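Local coordinates for protein signal peptidase I (Enterococcus faecalis, PDB 4ME8) that probably cleaves hydrophobic N-terminal signal or leader sequences from exported proteins, as a serine endopeptidase of the S26 family, at residues P52-E57 with Y64-S69; D61-Y64 with S69-E72; F92-E95 with A99-S102. One frame throughout, in Å; residues are numbered along the deposited sequence.

Contact 1 (P52-E57 with Y64-S69)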
ATOM      1  N   PRO A  52      -1.515  -3.807  10.779  1.00 45.49           N
ATOM      2  CA  PRO A  52      -2.530  -3.534  11.812  1.00 48.71           C
ATOM      3  C   PRO A  52      -2.118  -2.499  12.870  1.00 50.26           C
ATOM      4  O   PRO A  52      -1.030  -2.587  13.454  1.00 51.24           O
ATOM      5  CB  PRO A  52      -2.725  -4.896  12.484  1.00 52.05           C
ATOM      6  CG  PRO A  52      -2.378  -5.900  11.432  1.00 51.17           C
ATOM      7  CD  PRO A  52      -1.360  -5.256  10.528  1.00 47.11           C
ATOM      8  N   GLY A  53      -2.990  -1.528  13.110  1.00 51.36           N
ATOM      9  CA  GLY A  53      -2.767  -0.542  14.165  1.00 52.77           C
ATOM     10  C   GLY A  53      -2.147   0.755  13.686  1.00 49.33           C
ATOM     11  O   GLY A  53      -2.269   1.781  14.356  1.00 50.43           O
ATOM     12  N   GLU A  54      -1.524   0.716  12.512  1.00 46.05           N
ATOM     13  CA  GLU A  54      -0.761   1.847  11.996  1.00 44.75           C
ATOM     14  C   GLU A  54      -1.602   2.873  11.225  1.00 44.66           C
ATOM     15  O   GLU A  54      -2.568   2.529  10.542  1.00 43.78           O
ATOM     16  CB  GLU A  54       0.367   1.338  11.102  1.00 43.46           C
ATOM     17  CG  GLU A  54       1.432   0.546  11.866  1.00 45.42           C
ATOM     18  CD  GLU A  54       2.397  -0.206  10.960  1.00 45.66           C
ATOM     19  OE1 GLU A  54       2.172  -0.228   9.729  1.00 46.27           O
ATOM     20  OE2 GLU A  54       3.384  -0.789  11.474  1.00 47.27           O
ATOM     21  N   THR A  55      -1.216   4.143  11.346  1.00 44.96           N
ATOM     22  CA  THR A  55      -1.705   5.177  10.438  1.00 46.32           C
ATOM     23  C   THR A  55      -0.813   5.191   9.185  1.00 44.45           C
ATOM     24  O   THR A  55       0.397   4.927   9.270  1.00 44.57           O
ATOM     25  CB  THR A  55      -1.705   6.578  11.089  1.00 48.99           C
ATOM     26  OG1 THR A  55      -0.358   7.013  11.298  1.00 49.02           O
ATOM     27  CG2 THR A  55      -2.463   6.576  12.423  1.00 51.14           C
ATOM     28  N   VAL A  56      -1.415   5.468   8.030  1.00 43.88           N
ATOM     29  CA  VAL A  56      -0.685   5.593   6.773  1.00 43.49           C
ATOM     30  C   VAL A  56      -0.997   6.929   6.142  1.00 46.46           C
ATOM     31  O   VAL A  56      -2.163   7.288   5.975  1.00 48.40           O
ATOM     32  CB  VAL A  56      -1.059   4.485   5.767  1.00 42.39           C
ATOM     33  CG1 VAL A  56      -0.343   4.712   4.436  1.00 42.25           C
ATOM     34  CG2 VAL A  56      -0.723   3.113   6.344  1.00 40.23           C
ATOM     35  N   GLU A  57       0.047   7.670   5.801  1.00 48.16           N
ATOM     36  CA  GLU A  57      -0.116   8.950   5.141  1.00 52.10           C
ATOM     37  C   GLU A  57       0.913   9.113   4.030  1.00 52.77           C
ATOM     38  O   GLU A  57       2.069   8.717   4.170  1.00 50.90           O
ATOM     39  CB  GLU A  57      -0.026  10.116   6.148  1.00 55.09           C
ATOM     40  CG  GLU A  57      -0.019  11.497   5.488  1.00 60.42           C
ATOM     41  CD  GLU A  57      -0.346  12.660   6.427  1.00 66.25           C
ATOM     42  OE1 GLU A  57      -0.189  12.541   7.662  1.00 66.96           O
ATOM     43  OE2 GLU A  57      -0.756  13.724   5.913  1.00 73.48           O
ATOM     44  N   TYR A  64       4.476   8.154   5.196  1.00 45.39           N
ATOM     45  CA  TYR A  64       4.463   8.292   6.641  1.00 45.76           C
ATOM     46  C   TYR A  64       3.647   7.145   7.265  1.00 42.79           C
ATOM     47  O   TYR A  64       2.475   6.975   6.951  1.00 42.94           O
ATOM     48  CB  TYR A  64       3.848   9.645   7.027  1.00 49.29           C
ATOM     49  CG  TYR A  64       4.705  10.844   6.658  1.00 52.85           C
ATOM     50  CD1 TYR A  64       4.664  11.385   5.379  1.00 55.31           C
ATOM     51  CD2 TYR A  64       5.551  11.436   7.592  1.00 55.31           C
ATOM     52  CE1 TYR A  64       5.443  12.476   5.034  1.00 59.34           C
ATOM     53  CE2 TYR A  64       6.332  12.531   7.259  1.00 59.76           C
ATOM     54  CZ  TYR A  64       6.271  13.046   5.977  1.00 61.61           C
ATOM     55  OH  TYR A  64       7.041  14.122   5.639  1.00 66.79           O
ATOM     56  N   ILE A  65       4.288   6.356   8.125  1.00 41.06           N
ATOM     57  CA  ILE A  65       3.624   5.324   8.915  1.00 38.87           C
ATOM     58  C   ILE A  65       3.736   5.724  10.376  1.00 40.17           C
ATOM     59  O   ILE A  65       4.844   5.841  10.902  1.00 40.99           O
ATOM     60  CB  ILE A  65       4.295   3.951   8.733  1.00 36.83           C
ATOM     61  CG1 ILE A  65       4.243   3.497   7.270  1.00 35.86           C
ATOM     62  CG2 ILE A  65       3.643   2.901   9.625  1.00 36.46           C
ATOM     63  CD1 ILE A  65       2.906   2.978   6.809  1.00 34.73           C
ATOM     64  N   ASN A  66       2.600   5.939  11.030  1.00 41.08           N
ATOM     65  CA  ASN A  66       2.585   6.455  12.402  1.00 42.64           C
ATOM     66  C   ASN A  66       3.420   7.725  12.486  1.00 44.12           C
ATOM     67  O   ASN A  66       4.144   7.943  13.455  1.00 45.04           O
ATOM     68  CB  ASN A  66       3.076   5.401  13.410  1.00 42.96           C
ATOM     69  CG  ASN A  66       2.079   4.274  13.621  1.00 43.55           C
ATOM     70  OD1 ASN A  66       0.921   4.366  13.231  1.00 45.93           O
ATOM     71  ND2 ASN A  66       2.524   3.204  14.253  1.00 43.98           N
ATOM     72  N   GLY A  67       3.306   8.568  11.460  1.00 44.78           N
ATOM     73  CA  GLY A  67       4.043   9.835  11.401  1.00 47.25           C
ATOM     74  C   GLY A  67       5.540   9.701  11.152  1.00 47.18           C
ATOM     75  O   GLY A  67       6.267  10.692  11.226  1.00 49.93           O
ATOM     76  N   VAL A  68       6.001   8.486  10.844  1.00 44.38           N
ATOM     77  CA  VAL A  68       7.420   8.228  10.630  1.00 44.87           C
ATOM     78  C   VAL A  68       7.684   8.132   9.135  1.00 45.45           C
ATOM     79  O   VAL A  68       7.127   7.284   8.440  1.00 42.81           O
ATOM     80  CB  VAL A  68       7.887   6.933  11.343  1.00 42.89           C
ATOM     81  CG1 VAL A  68       9.345   6.625  11.017  1.00 43.35           C
ATOM     82  CG2 VAL A  68       7.676   7.060  12.846  1.00 43.68           C
ATOM     83  N   SER A  69       8.542   9.021   8.659  1.00 49.71           N
ATOM     84  CA  SER A  69       8.929   9.084   7.264  1.00 51.46           C
ATOM     85  C   SER A  69       9.754   7.845   6.877  1.00 50.43           C
ATOM     86  O   SER A  69      10.696   7.477   7.579  1.00 50.33           O
ATOM     87  CB  SER A  69       9.749  10.362   7.043  1.00 56.41           C
ATOM     88  OG  SER A  69      10.026  10.541   5.676  1.00 59.75           O
TER
HETATM   89  O   HOH W   1       1.082   8.087   9.308  1.00 36.01           O
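The phenol ring of Tyr-64 turns its edge to the carbonyl oxygen of Glu-57, which lies in the ring plane 3.9 Å from CD1, with Gly-67 C also in plane at the edge; elsewhere on the ring, Arg-59 makes a cation-pi contact. A second flat group is the amide of Asn-66, whose plane stands 85° from that of the Glu-54 carboxylate as the two side chains cross at about a right angle, CG of Glu-54 lying 3.7 Å from ND2. OD1 of Asn-66 takes the backbone N-H of Thr-55 at 2.9 Å, the donor tilted 24° from the amide plane. With CG anti to the carbonyl carbon (chi1 -72°), the amide lies beside its own backbone N and OD1 reaches Thr-55 N. Asn-66 thus binds both N-H and carbonyl oxygen of Thr-55, the first with its side chain, the second with its main chain.

Farther along, Glu-57 and Tyr-64 form an antiparallel hydrogen-bonded pair, the Tyr-64 N to Glu-57 O bond measuring 2.7 Å. In the adjoining non-hydrogen-bonded pair, Val-56 and Ile-65 lie side by side and point the same way, with CG2 of Val-56 against CD1 of Ile-65 at 3.7 Å. CG2 of Ile-65 packs on the Glu-54 carboxylate, which Arg-29 holds in a salt bridge through OE2 while Leu-51 N binds OE1. Thr-55 OG1 meets a water at 2.7 Å; the same water accepts from Gly-67 N and donates weakly to Tyr-64 O.

This is the open end of the hairpin of strands 56-59 and 62-65, where the type I' turn of Ile-65 to Val-68 begins. Chemically, main-chain pairing persists through Asn-66 N to Thr-55 O, while OD1 of Asn-66 takes the Thr-55 N-H that a strand carbonyl would otherwise take.

Contact 2 (D61-Y64 with S69-E72)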
ATOM      1  N   ASP A  61       4.597  13.205  -1.665  1.00 74.51           N
ATOM      2  CA  ASP A  61       5.184  12.010  -2.265  1.00 71.08           C
ATOM      3  C   ASP A  61       6.052  11.182  -1.303  1.00 66.82           C
ATOM      4  O   ASP A  61       6.811  10.311  -1.746  1.00 65.22           O
ATOM      5  CB  ASP A  61       5.983  12.374  -3.523  1.00 76.76           C
ATOM      6  CG  ASP A  61       5.756  11.401  -4.658  1.00 77.65           C
ATOM      7  OD1 ASP A  61       4.688  10.761  -4.681  1.00 74.91           O
ATOM      8  OD2 ASP A  61       6.630  11.292  -5.541  1.00 84.04           O
ATOM      9  N   THR A  62       5.914  11.433   0.001  1.00 63.84           N
ATOM     10  CA  THR A  62       6.675  10.721   1.020  1.00 58.93           C
ATOM     11  C   THR A  62       5.726   9.884   1.872  1.00 54.03           C
ATOM     12  O   THR A  62       4.658  10.355   2.261  1.00 53.43           O
ATOM     13  CB  THR A  62       7.451  11.702   1.923  1.00 61.59           C
ATOM     14  OG1 THR A  62       8.275  12.560   1.116  1.00 66.30           O
ATOM     15  CG2 THR A  62       8.323  10.951   2.920  1.00 58.79           C
ATOM     16  N   LEU A  63       6.129   8.641   2.139  1.00 50.06           N
ATOM     17  CA  LEU A  63       5.366   7.716   2.982  1.00 46.09           C
ATOM     18  C   LEU A  63       5.582   7.974   4.478  1.00 45.66           C
ATOM     19  O   LEU A  63       6.714   7.978   4.957  1.00 45.43           O
ATOM     20  CB  LEU A  63       5.778   6.273   2.680  1.00 43.48           C
ATOM     21  CG  LEU A  63       5.232   5.173   3.593  1.00 40.56           C
ATOM     22  CD1 LEU A  63       3.704   5.170   3.625  1.00 39.88           C
ATOM     23  CD2 LEU A  63       5.774   3.819   3.151  1.00 38.73           C
ATOM     24  N   TYR A  64       4.476   8.154   5.196  1.00 45.39           N
ATOM     25  CA  TYR A  64       4.463   8.292   6.641  1.00 45.76           C
ATOM     26  C   TYR A  64       3.647   7.145   7.265  1.00 42.79           C
ATOM     27  O   TYR A  64       2.475   6.975   6.951  1.00 42.94           O
ATOM     28  CB  TYR A  64       3.848   9.645   7.027  1.00 49.29           C
ATOM     29  CG  TYR A  64       4.705  10.844   6.658  1.00 52.85           C
ATOM     30  CD1 TYR A  64       4.664  11.385   5.379  1.00 55.31           C
ATOM     31  CD2 TYR A  64       5.551  11.436   7.592  1.00 55.31           C
ATOM     32  CE1 TYR A  64       5.443  12.476   5.034  1.00 59.34           C
ATOM     33  CE2 TYR A  64       6.332  12.531   7.259  1.00 59.76           C
ATOM     34  CZ  TYR A  64       6.271  13.046   5.977  1.00 61.61           C
ATOM     35  OH  TYR A  64       7.041  14.122   5.639  1.00 66.79           O
ATOM     36  N   SER A  69       8.542   9.021   8.659  1.00 49.71           N
ATOM     37  CA  SER A  69       8.929   9.084   7.264  1.00 51.46           C
ATOM     38  C   SER A  69       9.754   7.845   6.877  1.00 50.43           C
ATOM     39  O   SER A  69      10.696   7.477   7.579  1.00 50.33           O
ATOM     40  CB  SER A  69       9.749  10.362   7.043  1.00 56.41           C
ATOM     41  OG  SER A  69      10.026  10.541   5.676  1.00 59.75           O
ATOM     42  N   LEU A  70       9.394   7.213   5.761  1.00 50.19           N
ATOM     43  CA  LEU A  70      10.080   6.019   5.271  1.00 49.35           C
ATOM     44  C   LEU A  70      10.433   6.176   3.803  1.00 51.42           C
ATOM     45  O   LEU A  70       9.576   6.524   2.995  1.00 51.14           O
ATOM     46  CB  LEU A  70       9.162   4.807   5.420  1.00 47.01           C
ATOM     47  CG  LEU A  70       8.898   4.362   6.863  1.00 46.88           C
ATOM     48  CD1 LEU A  70       7.840   3.271   6.912  1.00 44.00           C
ATOM     49  CD2 LEU A  70      10.199   3.895   7.511  1.00 47.71           C
ATOM     50  N   SER A  71      11.681   5.901   3.446  1.00 54.50           N
ATOM     51  CA  SER A  71      12.075   5.941   2.039  1.00 58.06           C
ATOM     52  C   SER A  71      11.527   4.743   1.252  1.00 55.63           C
ATOM     53  O   SER A  71      11.109   3.733   1.827  1.00 51.90           O
ATOM     54  CB  SER A  71      13.596   6.060   1.884  1.00 63.41           C
ATOM     55  OG  SER A  71      14.284   5.362   2.897  1.00 64.94           O
ATOM     56  N   GLU A  72      11.501   4.895  -0.069  1.00 57.89           N
ATOM     57  CA  GLU A  72      11.067   3.851  -0.992  1.00 57.01           C
ATOM     58  C   GLU A  72      12.000   3.858  -2.206  1.00 63.19           C
ATOM     59  O   GLU A  72      11.672   4.401  -3.257  1.00 65.84           O
ATOM     60  CB  GLU A  72       9.613   4.091  -1.423  1.00 55.19           C
ATOM     61  CG  GLU A  72       8.596   3.934  -0.292  1.00 52.26           C
ATOM     62  CD  GLU A  72       7.187   4.348  -0.682  1.00 50.56           C
ATOM     63  OE1 GLU A  72       6.893   5.563  -0.635  1.00 51.10           O
ATOM     64  OE2 GLU A  72       6.359   3.462  -1.007  1.00 48.72           O
TER
HETATM   65  O   HOH W   2       8.358   7.273   0.652  1.00 39.65           O
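Leu-63 and Tyr-64 run antiparallel to Ser-69 and Leu-70, the CA atoms of Tyr-64 and Ser-69 coming within 4.6 Å as a non-hydrogen-bonded pair. Leu-70 N donates to Leu-63 O at 2.9 Å, while the return link goes through a water. That water accepts from Leu-63 N and donates both to Leu-70 O and to Glu-72 OE1, the last at 2.6 Å, so one water ties the Glu-72 carboxylate to both strands.

Glu-72 reaches back across Leu-63 at about a right angle, OE1 lying 3.6 Å from the Leu-63 CB. The Glu-72 chain, extended beyond CG (chi2 172°), carries the carboxylate this far; Tyr-58 OH also binds OE1, and Arg-117 forms a salt bridge with OE2. CD2 of Leu-63 touches CB of Leu-70 at 4.2 Å. On the other face of the sheet, Ser-69 OG stands 3.3 Å from the Thr-62 methyl CG2, and CB of Ser-69 approaches CE2 of Tyr-64.

The pair makes the hairpin of strands 62-65 and 68-70, the latter an outermost strand of its sheet. Leu-63 packs on Tyr-58 of strand 56-59, and both Leu-63 and Glu-72 touch Ile-49 of strand 43-50, which belongs to the other sheet.

Contact 3 (F92-E95 with A99-S102). With EDO (1,2-ethanediol), chain C.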
ATOM      1  N   PHE A  92      -2.721  11.518   0.696  1.00 62.97           N
ATOM      2  CA  PHE A  92      -3.853  10.889   1.361  1.00 62.04           C
ATOM      3  C   PHE A  92      -3.481  10.463   2.771  1.00 59.54           C
ATOM      4  O   PHE A  92      -2.306  10.361   3.105  1.00 58.96           O
ATOM      5  CB  PHE A  92      -4.377   9.677   0.569  1.00 60.78           C
ATOM      6  CG  PHE A  92      -3.421   8.501   0.517  1.00 56.96           C
ATOM      7  CD1 PHE A  92      -2.483   8.395  -0.498  1.00 56.73           C
ATOM      8  CD2 PHE A  92      -3.486   7.484   1.467  1.00 54.06           C
ATOM      9  CE1 PHE A  92      -1.614   7.314  -0.555  1.00 54.14           C
ATOM     10  CE2 PHE A  92      -2.614   6.407   1.421  1.00 51.46           C
ATOM     11  CZ  PHE A  92      -1.679   6.321   0.405  1.00 50.93           C
ATOM     12  N   THR A  93      -4.507  10.281   3.594  1.00 59.76           N
ATOM     13  CA  THR A  93      -4.440   9.467   4.793  1.00 57.85           C
ATOM     14  C   THR A  93      -5.479   8.347   4.644  1.00 57.65           C
ATOM     15  O   THR A  93      -6.231   8.312   3.669  1.00 59.15           O
ATOM     16  CB  THR A  93      -4.740  10.277   6.077  1.00 59.54           C
ATOM     17  OG1 THR A  93      -6.119  10.648   6.108  1.00 61.67           O
ATOM     18  CG2 THR A  93      -3.876  11.529   6.164  1.00 62.03           C
ATOM     19  N   LEU A  94      -5.531   7.438   5.612  1.00 56.90           N
ATOM     20  CA  LEU A  94      -6.578   6.419   5.629  1.00 57.52           C
ATOM     21  C   LEU A  94      -7.954   7.056   5.908  1.00 60.82           C
ATOM     22  O   LEU A  94      -8.981   6.432   5.665  1.00 61.14           O
ATOM     23  CB  LEU A  94      -6.267   5.312   6.652  1.00 55.99           C
ATOM     24  CG  LEU A  94      -4.955   4.522   6.526  1.00 51.75           C
ATOM     25  CD1 LEU A  94      -4.809   3.539   7.681  1.00 50.81           C
ATOM     26  CD2 LEU A  94      -4.878   3.795   5.197  1.00 50.76           C
ATOM     27  N   GLU A  95      -7.972   8.287   6.420  1.00 64.38           N
ATOM     28  CA  GLU A  95      -9.224   9.042   6.562  1.00 70.72           C
ATOM     29  C   GLU A  95      -9.658   9.742   5.265  1.00 72.54           C
ATOM     30  O   GLU A  95     -10.845   9.967   5.060  1.00 75.24           O
ATOM     31  CB  GLU A  95      -9.108  10.085   7.673  1.00 74.59           C
ATOM     32  CG  GLU A  95      -8.766   9.517   9.043  1.00 74.00           C
ATOM     33  CD  GLU A  95      -8.915  10.557  10.143  1.00 79.85           C
ATOM     34  OE1 GLU A  95      -9.954  11.267  10.166  1.00 84.69           O
ATOM     35  OE2 GLU A  95      -7.994  10.674  10.979  1.00 76.88           O
ATOM     36  N   ALA A  99     -12.227   4.581  -0.013  1.00 69.37           N
ATOM     37  CA  ALA A  99     -12.116   3.132   0.159  1.00 67.64           C
ATOM     38  C   ALA A  99     -11.728   2.640   1.580  1.00 65.96           C
ATOM     39  O   ALA A  99     -11.919   1.456   1.888  1.00 67.24           O
ATOM     40  CB  ALA A  99     -11.151   2.568  -0.877  1.00 63.51           C
ATOM     41  N   THR A 100     -11.180   3.511   2.433  1.00 63.66           N
ATOM     42  CA  THR A 100     -10.795   3.098   3.797  1.00 61.99           C
ATOM     43  C   THR A 100     -11.573   3.794   4.912  1.00 65.52           C
ATOM     44  O   THR A 100     -12.090   3.113   5.794  1.00 67.78           O
ATOM     45  CB  THR A 100      -9.286   3.281   4.067  1.00 58.09           C
ATOM     46  OG1 THR A 100      -8.899   4.635   3.799  1.00 57.58           O
ATOM     47  CG2 THR A 100      -8.465   2.312   3.209  1.00 55.37           C
ATOM     48  N   GLN A 101     -11.630   5.130   4.876  1.00 67.02           N
ATOM     49  CA  GLN A 101     -12.296   5.954   5.915  1.00 70.43           C
ATOM     50  C   GLN A 101     -12.080   5.441   7.334  1.00 70.31           C
ATOM     51  O   GLN A 101     -13.017   4.978   7.993  1.00 72.60           O
ATOM     52  CB  GLN A 101     -13.791   6.067   5.637  1.00 75.25           C
ATOM     53  CG  GLN A 101     -14.102   6.863   4.389  1.00 76.65           C
ATOM     54  CD  GLN A 101     -15.586   7.006   4.153  1.00 82.12           C
ATOM     55  OE1 GLN A 101     -16.355   7.328   5.066  1.00 85.38           O
ATOM     56  NE2 GLN A 101     -15.999   6.770   2.920  1.00 83.18           N
ATOM     57  N   SER A 102     -10.840   5.551   7.798  1.00 67.69           N
ATOM     58  CA  SER A 102     -10.402   4.888   9.017  1.00 67.42           C
ATOM     59  C   SER A 102      -9.140   5.576   9.548  1.00 64.67           C
ATOM     60  O   SER A 102      -8.333   6.061   8.762  1.00 64.68           O
ATOM     61  CB  SER A 102     -10.130   3.410   8.692  1.00 65.44           C
ATOM     62  OG  SER A 102      -9.383   2.762   9.707  1.00 64.64           O
TER
HETATM   63  C1  EDO C 201      -9.963   8.204  -3.115  1.00 69.14           C
HETATM   64  O1  EDO C 201      -8.910   8.626  -4.003  1.00 56.28           O
HETATM   65  C2  EDO C 201     -10.607   6.906  -3.607  1.00 67.42           C
HETATM   66  O2  EDO C 201     -10.720   5.940  -2.543  1.00 68.35           O
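Hydrogen bonds from Thr-100 and Ser-102 converge on a single acceptor, the carbonyl oxygen of Leu-94. OG1 of Thr-100 donates to Leu-94 O at 2.6 Å, tilted 24° from the carbonyl plane; Ser-102 N donates to the same O at 3.0 Å from the opposite face, standing 50° out of that plane. The oxygen is thus held between a side chain and a main chain, which restricts the turning of its peptide group. Thr-100 places OG1 between its own backbone N and carbonyl carbon (chi1 55°), which brings the hydroxyl round to face Leu-94.

Van der Waals contacts add to this grip. CG of Glu-95 rests 3.5 Å from the Ser-102 carbonyl oxygen, the Glu-95 carboxylate lying farther out along an extended chain. The Leu-94 side chain turns to the interior, against Val-56, Val-105, Phe-111 and Phe-128.

Other polar bonds lie close by in the chain: Thr-93 OG1 accepts weakly from Glu-95 N and also binds Thr-96 N, while Ser-102 OG pairs with Thr-104 O. O2 of a bound 1,2-ethanediol, probably from the crystallisation liquor, accepts from Ala-99 N at 3.2 Å; the diol is also held by Arg-124 O.

Away from the predicted active site, this irregular loop, with Leu-94 O shared by two donors, is part of the connection from strand 92-93 of the four-stranded sheet to strand 109-113 of the other antiparallel sheet.

Overall arrangement
From the N-terminal side, the chain leaves strand 43-50 and enters contact 1, where 52-57 meets 64-69 and closes the hairpin of strands 56-59 and 62-65. Contact 2 opens within that hairpin, at 61-64, and closes the next one at 69-72; the two contacts share Tyr-64 and Ser-69, and Ile-65 CG1 meets Leu-70 CD1 at 3.6 Å. They overlap as successive hairpins of one meander. Contact 3 follows in series and closes a short loop after strand 92-93, which pairs with strand 56-59; Leu-94 and Phe-92 there touch contact 1. Contacts 2 and 3 do not touch, their centres lying about 17 Å apart.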